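Uncharacterized protein (PDB 5VJ4) is of unknown function but is a putative surface protein of a relapsing fever spirochete, differentially regulated in the tick-mammalian cycle, and possibly binds lipid. Local coordinates at residues Arg121-Tyr126 with Lys154-Leu159; Lys179-Asn184 with Arg232-Ile237; Gly253-Asn258 with Glu321-Ile326; Leu296-Thr301 with Phe357-Ala362. One frame throughout, in Å; residues are numbered along the deposited sequence.

Contact 1. Residues Arg121-Tyr126 with Lys154-Leu159; sequences RKAISY and KPTVSL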
loop_
_atom_site.group_PDB
_atom_site.type_symbol
_atom_site.label_atom_id
_atom_site.label_comp_id
_atom_site.label_asym_id
_atom_site.label_seq_id
_atom_site.Cartn_x
_atom_site.Cartn_y
_atom_site.Cartn_z
ATOM N N ARG A 121 -27.601 -16.362 -4.947
ATOM C CA ARG A 121 -27.868 -15.541 -3.771
ATOM C C ARG A 121 -26.595 -15.434 -2.970
ATOM O O ARG A 121 -26.195 -14.330 -2.573
ATOM C CB ARG A 121 -28.990 -16.130 -2.910
ATOM C CG ARG A 121 -30.397 -15.790 -3.378
ATOM C CD ARG A 121 -31.444 -16.346 -2.415
ATOM N NE ARG A 121 -32.291 -17.292 -3.129
ATOM C CZ ARG A 121 -32.338 -18.600 -2.888
ATOM N NH1 ARG A 121 -31.625 -19.127 -1.909
ATOM N NH2 ARG A 121 -33.140 -19.381 -3.606
ATOM N N LYS A 122 -25.944 -16.577 -2.759
ATOM C CA LYS A 122 -24.717 -16.629 -1.976
ATOM C C LYS A 122 -23.623 -15.730 -2.596
ATOM O O LYS A 122 -22.870 -15.084 -1.867
ATOM C CB LYS A 122 -24.230 -18.066 -1.873
ATOM C CG LYS A 122 -24.667 -18.811 -0.637
ATOM C CD LYS A 122 -24.400 -20.306 -0.762
ATOM C CE LYS A 122 -24.341 -20.951 0.611
ATOM N NZ LYS A 122 -24.108 -22.410 0.502
ATOM N N ALA A 123 -23.560 -15.693 -3.931
ATOM C CA ALA A 123 -22.610 -14.861 -4.654
ATOM C C ALA A 123 -22.887 -13.389 -4.421
ATOM O O ALA A 123 -21.996 -12.634 -4.029
ATOM C CB ALA A 123 -22.622 -15.180 -6.149
ATOM N N ILE A 124 -24.121 -12.980 -4.675
ATOM C CA ILE A 124 -24.532 -11.607 -4.421
ATOM C C ILE A 124 -24.178 -11.195 -2.982
ATOM O O ILE A 124 -23.625 -10.132 -2.764
ATOM C CB ILE A 124 -26.019 -11.409 -4.736
ATOM C CG1 ILE A 124 -26.243 -11.568 -6.241
ATOM C CG2 ILE A 124 -26.482 -10.041 -4.308
ATOM C CD1 ILE A 124 -25.844 -10.380 -7.085
ATOM N N SER A 125 -24.423 -12.066 -2.016
ATOM C CA SER A 125 -24.051 -11.744 -0.668
ATOM C C SER A 125 -22.542 -11.526 -0.545
ATOM O O SER A 125 -22.090 -10.621 0.166
ATOM C CB SER A 125 -24.503 -12.812 0.292
ATOM O OG SER A 125 -23.839 -12.618 1.528
ATOM N N TYR A 126 -21.775 -12.345 -1.249
ATOM C CA TYR A 126 -20.317 -12.208 -1.273
ATOM C C TYR A 126 -19.843 -10.847 -1.817
ATOM O O TYR A 126 -19.266 -10.078 -1.055
ATOM C CB TYR A 126 -19.723 -13.339 -2.075
ATOM C CG TYR A 126 -18.234 -13.344 -2.159
ATOM C CD1 TYR A 126 -17.461 -13.793 -1.082
ATOM C CD2 TYR A 126 -17.582 -12.966 -3.353
ATOM C CE1 TYR A 126 -16.074 -13.837 -1.179
ATOM C CE2 TYR A 126 -16.201 -13.016 -3.468
ATOM C CZ TYR A 126 -15.454 -13.433 -2.376
ATOM O OH TYR A 126 -14.091 -13.441 -2.477
ATOM N N LYS A 154 -22.996 -15.414 -12.828
ATOM C CA LYS A 154 -22.188 -16.504 -13.399
ATOM C C LYS A 154 -20.687 -16.356 -13.108
ATOM O O LYS A 154 -20.100 -17.296 -12.536
ATOM C CB LYS A 154 -22.474 -16.716 -14.891
ATOM C CG LYS A 154 -23.687 -17.595 -15.197
ATOM C CD LYS A 154 -23.870 -17.746 -16.709
ATOM C CE LYS A 154 -24.998 -18.699 -17.089
ATOM N NZ LYS A 154 -25.343 -18.541 -18.530
ATOM N N PRO A 155 -20.080 -15.177 -13.424
ATOM C CA PRO A 155 -18.645 -15.001 -13.097
ATOM C C PRO A 155 -18.348 -15.150 -11.619
ATOM O O PRO A 155 -17.394 -15.858 -11.258
ATOM C CB PRO A 155 -18.337 -13.577 -13.547
ATOM C CG PRO A 155 -19.361 -13.302 -14.586
ATOM C CD PRO A 155 -20.608 -13.967 -14.072
ATOM N N THR A 156 -19.175 -14.538 -10.769
ATOM C CA THR A 156 -18.926 -14.626 -9.334
ATOM C C THR A 156 -19.006 -16.063 -8.863
ATOM O O THR A 156 -18.167 -16.527 -8.063
ATOM C CB THR A 156 -19.855 -13.721 -8.535
ATOM O OG1 THR A 156 -19.634 -12.365 -8.944
ATOM C CG2 THR A 156 -19.529 -13.808 -7.081
ATOM N N VAL A 157 -20.002 -16.782 -9.374
ATOM C CA VAL A 157 -20.257 -18.133 -8.886
ATOM C C VAL A 157 -19.114 -19.044 -9.285
ATOM O O VAL A 157 -18.644 -19.848 -8.469
ATOM C CB VAL A 157 -21.632 -18.671 -9.319
ATOM C CG1 VAL A 157 -21.772 -20.130 -8.921
ATOM C CG2 VAL A 157 -22.746 -17.864 -8.648
ATOM N N SER A 158 -18.650 -18.887 -10.524
ATOM C CA SER A 158 -17.448 -19.579 -10.974
ATOM C C SER A 158 -16.261 -19.267 -10.026
ATOM O O SER A 158 -15.588 -20.176 -9.485
ATOM C CB SER A 158 -17.149 -19.215 -12.427
ATOM O OG SER A 158 -15.753 -19.211 -12.630
ATOM N N LEU A 159 -16.036 -17.982 -9.788
ATOM C CA LEU A 159 -15.007 -17.595 -8.842
ATOM C C LEU A 159 -15.140 -18.284 -7.478
ATOM O O LEU A 159 -14.141 -18.716 -6.895
ATOM C CB LEU A 159 -14.977 -16.083 -8.655
ATOM C CG LEU A 159 -13.835 -15.599 -7.766
ATOM C CD1 LEU A 159 -12.496 -16.134 -8.291
ATOM C CD2 LEU A 159 -13.842 -14.091 -7.728
#
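Thr-156 turns its methyl CG2 away from its own backbone N (chi1 -61° places OG1 beside that N), and this carries the methyl across to Ala-123. The hydroxyl OG1 goes the other way and bonds to the carbonyl of Ile-152, one turn back on the same helix, leaving the apolar branch to make the contact. One residue on, Val-157 sends CG1 opposite its backbone N (chi1 173°), so CG2 is the branch that faces Ala-123. The CB of Ala-123 points into the notch between the two methyls, 3.5 Å from Thr-156 CG2 and 3.7 Å from Val-157 CG2. The joint is a near-perpendicular helix crossing within an all-helical fold: the segment axes of helix 118-128 and helix 145-171 pass 9.0 Å apart at 89°, and the nearest CA pair, Ala-123 CA and Val-157 CA, is separated by 5.8 Å. The small side chain of Ala-123 is consistent with so near an approach. One turn later Tyr-126 also comes near the same threonine; its CD2 lies 4.3 Å from Thr-156 CG2, with the ring oblique to that methyl. The phenol end runs on to helix 176-201, where OH is hydrogen-bonded to Asp-190 and the ring takes a cation-pi contact from Lys-194. Phe-210 of helix 207-214 also packs against Thr-156.

Contact 2. Residues Lys179-Asn184 with Arg232-Ile237; sequences KTRLQN and RVMDDI. With SO4 (sulfate ion), chain H; SO4 (sulfate ion), chain I.
Arg-181 uses both terminal nitrogens on a single oxygen of Asp-235, while one of those nitrogens also holds a sulfate. NH1 bonds to Asp-235 OD1 at 3.3 Å and NH2 bonds to the same OD1 at 3.2 Å, an end-on salt bridge in which the guanidinium and carboxylate planes are 39° apart. NH2 meets OD1 almost along its C-O axis, whereas NH1 comes in from above the carboxylate plane. NH2 also gives a hydrogen bond to O1 of the chain I sulfate at 2.7 Å, in the guanidinium plane. Selenomethionine Met-234 runs past the arginine in the opposite direction and lays its CB over one guanidinium face; its SE is 4.3 Å from Leu-182 CD2. A second sulfate, chain H, accepts a hydrogen bond from the backbone N of Arg-232 at O2, 2.6 Å away. Both sulfates probably come from the crystallisation liquor, but the chain I ion also binds NE of Arg-181 of the second subunit, and so bridges the two copies in this crystal. Leu-182 also packs on Phe-224 and Val-228 of helix 224-229 and on Ile-170 of helix 145-171, while Met-234, in the short 3-10 turn, touches Ile-227 of helix 224-229.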
loop_
_atom_site.group_PDB
_atom_site.type_symbol
_atom_site.label_atom_id
_atom_site.label_comp_id
_atom_site.label_asym_id
_atom_site.label_seq_id
_atom_site.Cartn_x
_atom_site.Cartn_y
_atom_site.Cartn_z
ATOM N N LYS A 179 -1.178 -23.434 6.549
ATOM C CA LYS A 179 -2.608 -23.079 6.568
ATOM C C LYS A 179 -2.845 -21.567 6.721
ATOM O O LYS A 179 -3.427 -20.925 5.836
ATOM C CB LYS A 179 -3.324 -23.849 7.691
ATOM C CG LYS A 179 -4.840 -23.747 7.675
ATOM C CD LYS A 179 -5.444 -24.118 9.022
ATOM C CE LYS A 179 -6.931 -24.433 8.907
ATOM N NZ LYS A 179 -7.561 -24.384 10.253
ATOM N N THR A 180 -2.341 -21.014 7.826
ATOM C CA THR A 180 -2.528 -19.612 8.162
ATOM C C THR A 180 -2.173 -18.702 7.000
ATOM O O THR A 180 -2.999 -17.886 6.571
ATOM C CB THR A 180 -1.733 -19.214 9.433
ATOM O OG1 THR A 180 -2.319 -19.848 10.562
ATOM C CG2 THR A 180 -1.808 -17.740 9.696
ATOM N N ARG A 181 -0.963 -18.866 6.471
ATOM C CA ARG A 181 -0.444 -17.926 5.484
ATOM C C ARG A 181 -1.302 -17.879 4.243
ATOM O O ARG A 181 -1.428 -16.807 3.618
ATOM C CB ARG A 181 0.991 -18.256 5.098
ATOM C CG ARG A 181 1.803 -17.022 4.763
ATOM C CD ARG A 181 3.248 -17.372 4.664
ATOM N NE ARG A 181 4.017 -16.317 4.012
ATOM C CZ ARG A 181 5.220 -16.503 3.475
ATOM N NH1 ARG A 181 5.794 -17.708 3.500
ATOM N NH2 ARG A 181 5.858 -15.478 2.935
ATOM N N LEU A 182 -1.880 -19.030 3.889
ATOM C CA LEU A 182 -2.797 -19.075 2.765
ATOM C C LEU A 182 -4.110 -18.356 3.060
ATOM O O LEU A 182 -4.575 -17.562 2.240
ATOM C CB LEU A 182 -3.019 -20.503 2.297
ATOM C CG LEU A 182 -1.772 -21.181 1.713
ATOM C CD1 LEU A 182 -2.135 -22.599 1.335
ATOM C CD2 LEU A 182 -1.187 -20.462 0.497
ATOM N N GLN A 183 -4.680 -18.605 4.239
ATOM C CA GLN A 183 -5.901 -17.924 4.647
ATOM C C GLN A 183 -5.713 -16.403 4.564
ATOM O O GLN A 183 -6.566 -15.717 3.985
ATOM C CB GLN A 183 -6.307 -18.331 6.049
ATOM C CG GLN A 183 -6.824 -19.751 6.149
ATOM C CD GLN A 183 -7.046 -20.185 7.583
ATOM O OE1 GLN A 183 -6.348 -19.736 8.499
ATOM N NE2 GLN A 183 -8.010 -21.078 7.786
ATOM N N ASN A 184 -4.595 -15.885 5.094
ATOM C CA ASN A 184 -4.339 -14.455 5.004
ATOM C C ASN A 184 -4.360 -13.939 3.577
ATOM O O ASN A 184 -4.998 -12.923 3.292
ATOM C CB ASN A 184 -3.052 -14.086 5.711
ATOM C CG ASN A 184 -3.092 -14.455 7.176
ATOM O OD1 ASN A 184 -4.079 -15.012 7.654
ATOM N ND2 ASN A 184 -2.032 -14.137 7.898
ATOM N N ARG A 232 8.417 -22.749 -0.296
ATOM C CA ARG A 232 9.410 -21.666 -0.343
ATOM C C ARG A 232 8.996 -20.563 -1.329
ATOM O O ARG A 232 9.357 -19.394 -1.130
ATOM C CB ARG A 232 10.785 -22.223 -0.711
ATOM C CG ARG A 232 10.734 -23.169 -1.895
ATOM C CD ARG A 232 12.051 -23.826 -2.094
ATOM N NE ARG A 232 11.962 -24.907 -3.074
ATOM C CZ ARG A 232 12.444 -24.804 -4.307
ATOM N NH1 ARG A 232 12.358 -25.842 -5.134
ATOM N NH2 ARG A 232 13.026 -23.664 -4.707
ATOM N N VAL A 233 8.236 -20.939 -2.369
ATOM C CA VAL A 233 7.796 -19.989 -3.388
ATOM C C VAL A 233 7.086 -18.773 -2.804
ATOM O O VAL A 233 7.295 -17.657 -3.296
ATOM C CB VAL A 233 6.986 -20.651 -4.491
ATOM C CG1 VAL A 233 7.803 -21.778 -5.091
ATOM C CG2 VAL A 233 5.701 -21.233 -3.967
HETATM N N MSE A 234 6.337 -18.979 -1.715
HETATM C CA MSE A 234 5.673 -17.867 -0.995
HETATM C C MSE A 234 6.581 -16.725 -0.593
HETATM O O MSE A 234 6.116 -15.593 -0.461
HETATM C CB MSE A 234 4.931 -18.327 0.250
HETATM C CG MSE A 234 4.199 -19.625 -0.023
HETATM SE SE MSE A 234 2.968 -19.995 1.474
HETATM C CE MSE A 234 2.985 -21.954 1.291
ATOM N N ASP A 235 7.873 -16.981 -0.412
ATOM C CA ASP A 235 8.791 -15.907 -0.036
ATOM C C ASP A 235 9.145 -14.989 -1.223
ATOM O O ASP A 235 9.946 -14.066 -1.081
ATOM C CB ASP A 235 10.060 -16.468 0.618
ATOM C CG ASP A 235 9.794 -17.126 1.973
ATOM O OD1 ASP A 235 8.801 -16.754 2.642
ATOM O OD2 ASP A 235 10.593 -18.012 2.368
ATOM N N ASP A 236 8.559 -15.247 -2.392
ATOM C CA ASP A 236 8.728 -14.370 -3.522
ATOM C C ASP A 236 7.361 -13.986 -4.045
ATOM O O ASP A 236 6.472 -14.841 -4.165
ATOM C CB ASP A 236 9.537 -15.068 -4.624
ATOM C CG ASP A 236 10.185 -14.086 -5.607
ATOM O OD1 ASP A 236 10.405 -12.889 -5.277
ATOM O OD2 ASP A 236 10.491 -14.538 -6.724
ATOM N N ILE A 237 7.188 -12.712 -4.368
ATOM C CA ILE A 237 5.905 -12.293 -4.898
ATOM C C ILE A 237 5.570 -13.078 -6.179
ATOM O O ILE A 237 4.427 -13.496 -6.354
ATOM C CB ILE A 237 5.776 -10.770 -5.044
ATOM C CG1 ILE A 237 6.702 -10.264 -6.134
ATOM C CG2 ILE A 237 6.047 -10.049 -3.719
ATOM C CD1 ILE A 237 5.954 -9.974 -7.413
HETATM S S SO4 H . 10.065 -26.056 0.315
HETATM O O1 SO4 H . 10.497 -27.161 -0.598
HETATM O O2 SO4 H . 9.175 -25.211 -0.477
HETATM O O3 SO4 H . 11.195 -25.259 0.859
HETATM O O4 SO4 H . 9.330 -26.511 1.510
HETATM S S SO4 I . 5.336 -12.002 4.101
HETATM O O1 SO4 I . 5.784 -12.797 2.940
HETATM O O2 SO4 I . 5.597 -10.594 3.709
HETATM O O3 SO4 I . 3.869 -12.230 4.405
HETATM O O4 SO4 I . 6.235 -12.367 5.230
#

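Contact 3. Residues Gly253-Asn258 with Glu321-Ile326; sequences GKIVIN and EYYSNI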
loop_
_atom_site.group_PDB
_atom_site.type_symbol
_atom_site.label_atom_id
_atom_site.label_comp_id
_atom_site.label_asym_id
_atom_site.label_seq_id
_atom_site.Cartn_x
_atom_site.Cartn_y
_atom_site.Cartn_z
ATOM N N GLY A 253 7.252 -4.625 -16.624
ATOM C CA GLY A 253 8.707 -4.503 -16.509
ATOM C C GLY A 253 9.320 -3.849 -17.752
ATOM O O GLY A 253 9.986 -2.809 -17.635
ATOM N N LYS A 254 9.057 -4.421 -18.941
ATOM C CA LYS A 254 9.559 -3.825 -20.201
ATOM C C LYS A 254 9.235 -2.329 -20.316
ATOM O O LYS A 254 10.071 -1.546 -20.725
ATOM C CB LYS A 254 9.101 -4.563 -21.474
ATOM C CG LYS A 254 9.159 -6.075 -21.405
ATOM C CD LYS A 254 9.421 -6.639 -22.788
ATOM C CE LYS A 254 9.906 -8.077 -22.676
ATOM N NZ LYS A 254 11.262 -8.170 -22.055
ATOM N N ILE A 255 8.038 -1.924 -19.921
ATOM C CA ILE A 255 7.745 -0.490 -19.854
ATOM C C ILE A 255 8.700 0.249 -18.907
ATOM O O ILE A 255 9.117 1.367 -19.206
ATOM C CB ILE A 255 6.270 -0.225 -19.487
ATOM C CG1 ILE A 255 5.347 -0.772 -20.582
ATOM C CG2 ILE A 255 6.005 1.262 -19.261
ATOM C CD1 ILE A 255 3.893 -0.928 -20.166
ATOM N N VAL A 256 9.081 -0.387 -17.805
ATOM C CA VAL A 256 9.820 0.300 -16.741
ATOM C C VAL A 256 11.356 0.220 -16.843
ATOM O O VAL A 256 12.052 1.217 -16.643
ATOM C CB VAL A 256 9.362 -0.219 -15.363
ATOM C CG1 VAL A 256 10.103 0.475 -14.248
ATOM C CG2 VAL A 256 7.884 0.006 -15.204
ATOM N N ILE A 257 11.868 -0.968 -17.126
ATOM C CA ILE A 257 13.304 -1.223 -17.102
ATOM C C ILE A 257 14.086 -0.474 -18.184
ATOM O O ILE A 257 13.716 -0.443 -19.352
ATOM C CB ILE A 257 13.584 -2.737 -17.092
ATOM C CG1 ILE A 257 12.849 -3.324 -15.887
ATOM C CG2 ILE A 257 15.070 -3.048 -16.989
ATOM C CD1 ILE A 257 13.023 -4.797 -15.725
ATOM N N ASN A 258 15.182 0.113 -17.729
ATOM C CA ASN A 258 16.041 1.024 -18.458
ATOM C C ASN A 258 17.484 0.603 -18.412
ATOM O O ASN A 258 17.846 -0.388 -17.777
ATOM C CB ASN A 258 16.034 2.343 -17.706
ATOM C CG ASN A 258 15.201 3.376 -18.351
ATOM O OD1 ASN A 258 14.353 3.081 -19.187
ATOM N ND2 ASN A 258 15.422 4.621 -17.963
ATOM N N GLU A 321 1.451 9.369 -21.791
ATOM C CA GLU A 321 1.207 9.854 -20.418
ATOM C C GLU A 321 1.122 8.710 -19.415
ATOM O O GLU A 321 1.687 8.801 -18.331
ATOM C CB GLU A 321 -0.070 10.697 -20.330
ATOM C CG GLU A 321 -0.112 11.977 -21.145
ATOM C CD GLU A 321 -1.462 12.684 -21.068
ATOM O OE1 GLU A 321 -2.248 12.413 -20.127
ATOM O OE2 GLU A 321 -1.738 13.531 -21.942
ATOM N N TYR A 322 0.438 7.627 -19.786
ATOM C CA TYR A 322 0.283 6.491 -18.870
ATOM C C TYR A 322 1.618 5.793 -18.607
ATOM O O TYR A 322 2.058 5.732 -17.464
ATOM C CB TYR A 322 -0.798 5.495 -19.357
ATOM C CG TYR A 322 -1.100 4.405 -18.370
ATOM C CD1 TYR A 322 -1.352 4.711 -17.013
ATOM C CD2 TYR A 322 -1.121 3.063 -18.765
ATOM C CE1 TYR A 322 -1.590 3.700 -16.074
ATOM C CE2 TYR A 322 -1.367 2.041 -17.824
ATOM C CZ TYR A 322 -1.593 2.372 -16.481
ATOM O OH TYR A 322 -1.847 1.401 -15.543
ATOM N N TYR A 323 2.258 5.290 -19.668
ATOM C CA TYR A 323 3.586 4.676 -19.575
ATOM C C TYR A 323 4.572 5.535 -18.766
ATOM O O TYR A 323 5.308 5.031 -17.917
ATOM C CB TYR A 323 4.127 4.396 -20.956
ATOM C CG TYR A 323 3.595 3.134 -21.627
ATOM C CD1 TYR A 323 2.386 2.524 -21.234
ATOM C CD2 TYR A 323 4.301 2.570 -22.695
ATOM C CE1 TYR A 323 1.925 1.374 -21.885
ATOM C CE2 TYR A 323 3.860 1.425 -23.341
ATOM C CZ TYR A 323 2.678 0.833 -22.950
ATOM O OH TYR A 323 2.284 -0.300 -23.632
ATOM N N SER A 324 4.516 6.838 -18.970
ATOM C CA SER A 324 5.299 7.764 -18.160
ATOM C C SER A 324 4.930 7.709 -16.677
ATOM O O SER A 324 5.820 7.715 -15.826
ATOM C CB SER A 324 5.199 9.195 -18.711
ATOM O OG SER A 324 5.472 10.152 -17.707
ATOM N N ASN A 325 3.632 7.656 -16.367
ATOM C CA ASN A 325 3.190 7.528 -14.972
ATOM C C ASN A 325 3.797 6.272 -14.349
ATOM O O ASN A 325 4.210 6.307 -13.190
ATOM C CB ASN A 325 1.658 7.486 -14.860
ATOM C CG ASN A 325 1.006 8.865 -14.855
ATOM O OD1 ASN A 325 1.538 9.817 -15.383
ATOM N ND2 ASN A 325 -0.172 8.958 -14.270
ATOM N N ILE A 326 3.878 5.182 -15.125
ATOM C CA ILE A 326 4.377 3.912 -14.601
ATOM C C ILE A 326 5.857 4.056 -14.222
ATOM O O ILE A 326 6.233 3.858 -13.060
ATOM C CB ILE A 326 4.153 2.739 -15.573
ATOM C CG1 ILE A 326 2.684 2.613 -15.958
ATOM C CG2 ILE A 326 4.606 1.433 -14.946
ATOM C CD1 ILE A 326 2.416 1.528 -16.995
#
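Ile-255 is the main bump of this contact, pressed onto the ring of Tyr-323. Its CD1 stands 3.7 Å from the centroid of the Tyr-323 ring and 22° off the ring normal, a CH-pi contact over the face and displaced toward the rim at CE1 and CZ. The other branch, CG2, lies at the root of the ring, 3.9 Å from Tyr-323 CG, so the two branches rest on one face, from CG to the CE1-CZ edge, and the side chains cross at about a right angle. With Tyr-323 CG opposite its carbonyl carbon (chi1 -80°), the ring is brought up to the isoleucine. Ile-326, one turn further along helix 308-334, supplies the second bump: its CG2 meets Val-256 CG2 at 3.6 Å, and its CD1 approaches Ile-255 CG2 at 4.3 Å. Ile-255 thus occupies the hollow between Tyr-323 and Ile-326, with Tyr-285 of helix 263-301 also against it. The chain leaves helical geometry at Ile-257. Arg-327 hydrogen-bonds to the carbonyl of Ile-255 and so gives this C-terminal turn a polar partner. Across the two segments themselves, aliphatic and aromatic carbon does the touching, which is consistent with cohesion mainly by dispersion and apolar burial.

Contact 4. Residues Leu296-Thr301 with Phe357-Ala362; sequences LNAITT and FDAQAA
Helices 263-301 and 345-365 run side by side in nearly the same direction, their segment axes 19° apart in direction and 8.4 Å apart at closest approach. They are the first and third members of an up-down-up helical arrangement whose middle member, helix 308-334, returns the chain between them. Alanine on both sides permits the approach: Ala-298 CB touches Ala-359 CB at 3.6 Å, and the CA atoms of Ala-298 and Ala-359 are 5.6 Å apart. Ile-299 covers one flank of this methyl pair with CG1, which lies 4.1 Å from Ala-359 CB, and it continues to Leu-311 of helix 308-334, where Ala-359 also packs. Toward the more exposed flank, Gln-360 contributes aliphatic carbon rather than its amide. Its CG, set opposite the carbonyl carbon (chi1 -62°), rests 4.1 Å from Ala-298 CB.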
loop_
_atom_site.group_PDB
_atom_site.type_symbol
_atom_site.label_atom_id
_atom_site.label_comp_id
_atom_site.label_asym_id
_atom_site.label_seq_id
_atom_site.Cartn_x
_atom_site.Cartn_y
_atom_site.Cartn_z
ATOM N N LEU A 296 -8.040 1.744 -30.225
ATOM C CA LEU A 296 -7.228 1.545 -31.418
ATOM C C LEU A 296 -8.084 1.088 -32.595
ATOM O O LEU A 296 -8.042 1.705 -33.668
ATOM C CB LEU A 296 -6.136 0.518 -31.145
ATOM C CG LEU A 296 -5.071 0.290 -32.193
ATOM C CD1 LEU A 296 -4.027 1.316 -31.816
ATOM C CD2 LEU A 296 -4.525 -1.126 -32.103
ATOM N N ASN A 297 -8.871 0.030 -32.387
ATOM C CA ASN A 297 -9.757 -0.501 -33.427
ATOM C C ASN A 297 -10.760 0.524 -33.894
ATOM O O ASN A 297 -10.906 0.753 -35.096
ATOM C CB ASN A 297 -10.442 -1.773 -32.965
ATOM C CG ASN A 297 -9.479 -2.932 -32.900
ATOM O OD1 ASN A 297 -9.599 -3.889 -33.666
ATOM N ND2 ASN A 297 -8.489 -2.838 -32.011
ATOM N N ALA A 298 -11.405 1.171 -32.931
ATOM C CA ALA A 298 -12.339 2.235 -33.218
ATOM C C ALA A 298 -11.722 3.378 -34.061
ATOM O O ALA A 298 -12.420 3.980 -34.848
ATOM C CB ALA A 298 -12.934 2.764 -31.926
ATOM N N ILE A 299 -10.430 3.665 -33.915
ATOM C CA ILE A 299 -9.818 4.710 -34.745
ATOM C C ILE A 299 -9.497 4.179 -36.142
ATOM O O ILE A 299 -9.605 4.914 -37.115
ATOM C CB ILE A 299 -8.607 5.412 -34.085
ATOM C CG1 ILE A 299 -9.025 6.089 -32.777
ATOM C CG2 ILE A 299 -8.070 6.502 -34.994
ATOM C CD1 ILE A 299 -7.931 6.905 -32.110
ATOM N N THR A 300 -9.131 2.905 -36.249
ATOM C CA THR A 300 -8.934 2.275 -37.564
ATOM C C THR A 300 -10.196 2.323 -38.411
ATOM O O THR A 300 -10.137 2.574 -39.607
ATOM C CB THR A 300 -8.433 0.831 -37.413
ATOM O OG1 THR A 300 -7.027 0.894 -37.197
ATOM C CG2 THR A 300 -8.751 -0.069 -38.662
ATOM N N THR A 301 -11.324 2.084 -37.756
ATOM C CA THR A 301 -12.650 2.099 -38.355
ATOM C C THR A 301 -13.027 3.451 -38.974
ATOM O O THR A 301 -13.725 3.478 -39.991
ATOM C CB THR A 301 -13.670 1.614 -37.305
ATOM O OG1 THR A 301 -13.702 0.183 -37.330
ATOM C CG2 THR A 301 -15.044 2.123 -37.541
ATOM N N PHE A 357 -15.550 6.015 -27.743
ATOM C CA PHE A 357 -16.890 6.498 -28.055
ATOM C C PHE A 357 -16.848 7.624 -29.074
ATOM O O PHE A 357 -17.597 7.608 -30.045
ATOM C CB PHE A 357 -17.633 6.907 -26.781
ATOM C CG PHE A 357 -18.093 5.739 -25.954
ATOM C CD1 PHE A 357 -18.424 4.522 -26.553
ATOM C CD2 PHE A 357 -18.216 5.859 -24.572
ATOM C CE1 PHE A 357 -18.854 3.433 -25.792
ATOM C CE2 PHE A 357 -18.644 4.774 -23.794
ATOM C CZ PHE A 357 -18.964 3.561 -24.410
ATOM N N ASP A 358 -15.934 8.565 -28.875
ATOM C CA ASP A 358 -15.748 9.640 -29.825
ATOM C C ASP A 358 -15.368 9.083 -31.168
ATOM O O ASP A 358 -15.875 9.536 -32.178
ATOM C CB ASP A 358 -14.722 10.645 -29.321
ATOM C CG ASP A 358 -15.257 11.463 -28.151
ATOM O OD1 ASP A 358 -16.435 11.227 -27.739
ATOM O OD2 ASP A 358 -14.512 12.336 -27.645
ATOM N N ALA A 359 -14.510 8.074 -31.180
ATOM C CA ALA A 359 -14.109 7.444 -32.431
ATOM C C ALA A 359 -15.321 6.883 -33.182
ATOM O O ALA A 359 -15.469 7.084 -34.379
ATOM C CB ALA A 359 -13.047 6.356 -32.191
ATOM N N GLN A 360 -16.192 6.192 -32.464
ATOM C CA GLN A 360 -17.324 5.531 -33.084
ATOM C C GLN A 360 -18.339 6.557 -33.626
ATOM O O GLN A 360 -18.758 6.457 -34.783
ATOM C CB GLN A 360 -17.928 4.505 -32.123
ATOM C CG GLN A 360 -16.961 3.385 -31.750
ATOM C CD GLN A 360 -17.495 2.368 -30.739
ATOM O OE1 GLN A 360 -18.225 2.690 -29.789
ATOM N NE2 GLN A 360 -17.094 1.122 -30.928
ATOM N N ALA A 361 -18.670 7.568 -32.822
ATOM C CA ALA A 361 -19.495 8.702 -33.281
ATOM C C ALA A 361 -18.903 9.372 -34.534
ATOM O O ALA A 361 -19.628 9.792 -35.437
ATOM C CB ALA A 361 -19.733 9.729 -32.167
ATOM N N ALA A 362 -17.583 9.441 -34.597
ATOM C CA ALA A 362 -16.939 9.980 -35.777
ATOM C C ALA A 362 -17.093 9.072 -37.012
ATOM O O ALA A 362 -17.261 9.597 -38.108
ATOM C CB ALA A 362 -15.484 10.298 -35.498
#

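In the fold
From the N terminus, contact 1 comes first, joining helix 118-128 to helix 145-171 and closing a loop of 27 residues that is mostly helix. Helix 176-201 follows helix 145-171 directly, and from it contact 2 closes the next loop, reaching the stretch before helix 243-256; the second subunit also meets the fold there. Both contacts precede contacts 3 and 4, which cross: contact 3 ties helix 243-256 to helix 308-334 and contact 4 ties helix 263-301 to helix 345-365, so the two ties interleave along the chain. Contacts 1 and 3 lie on opposite sides of the chain's centre, with centres about 35 Å apart; contacts 2 and 4 are also opposed, about 45 Å apart.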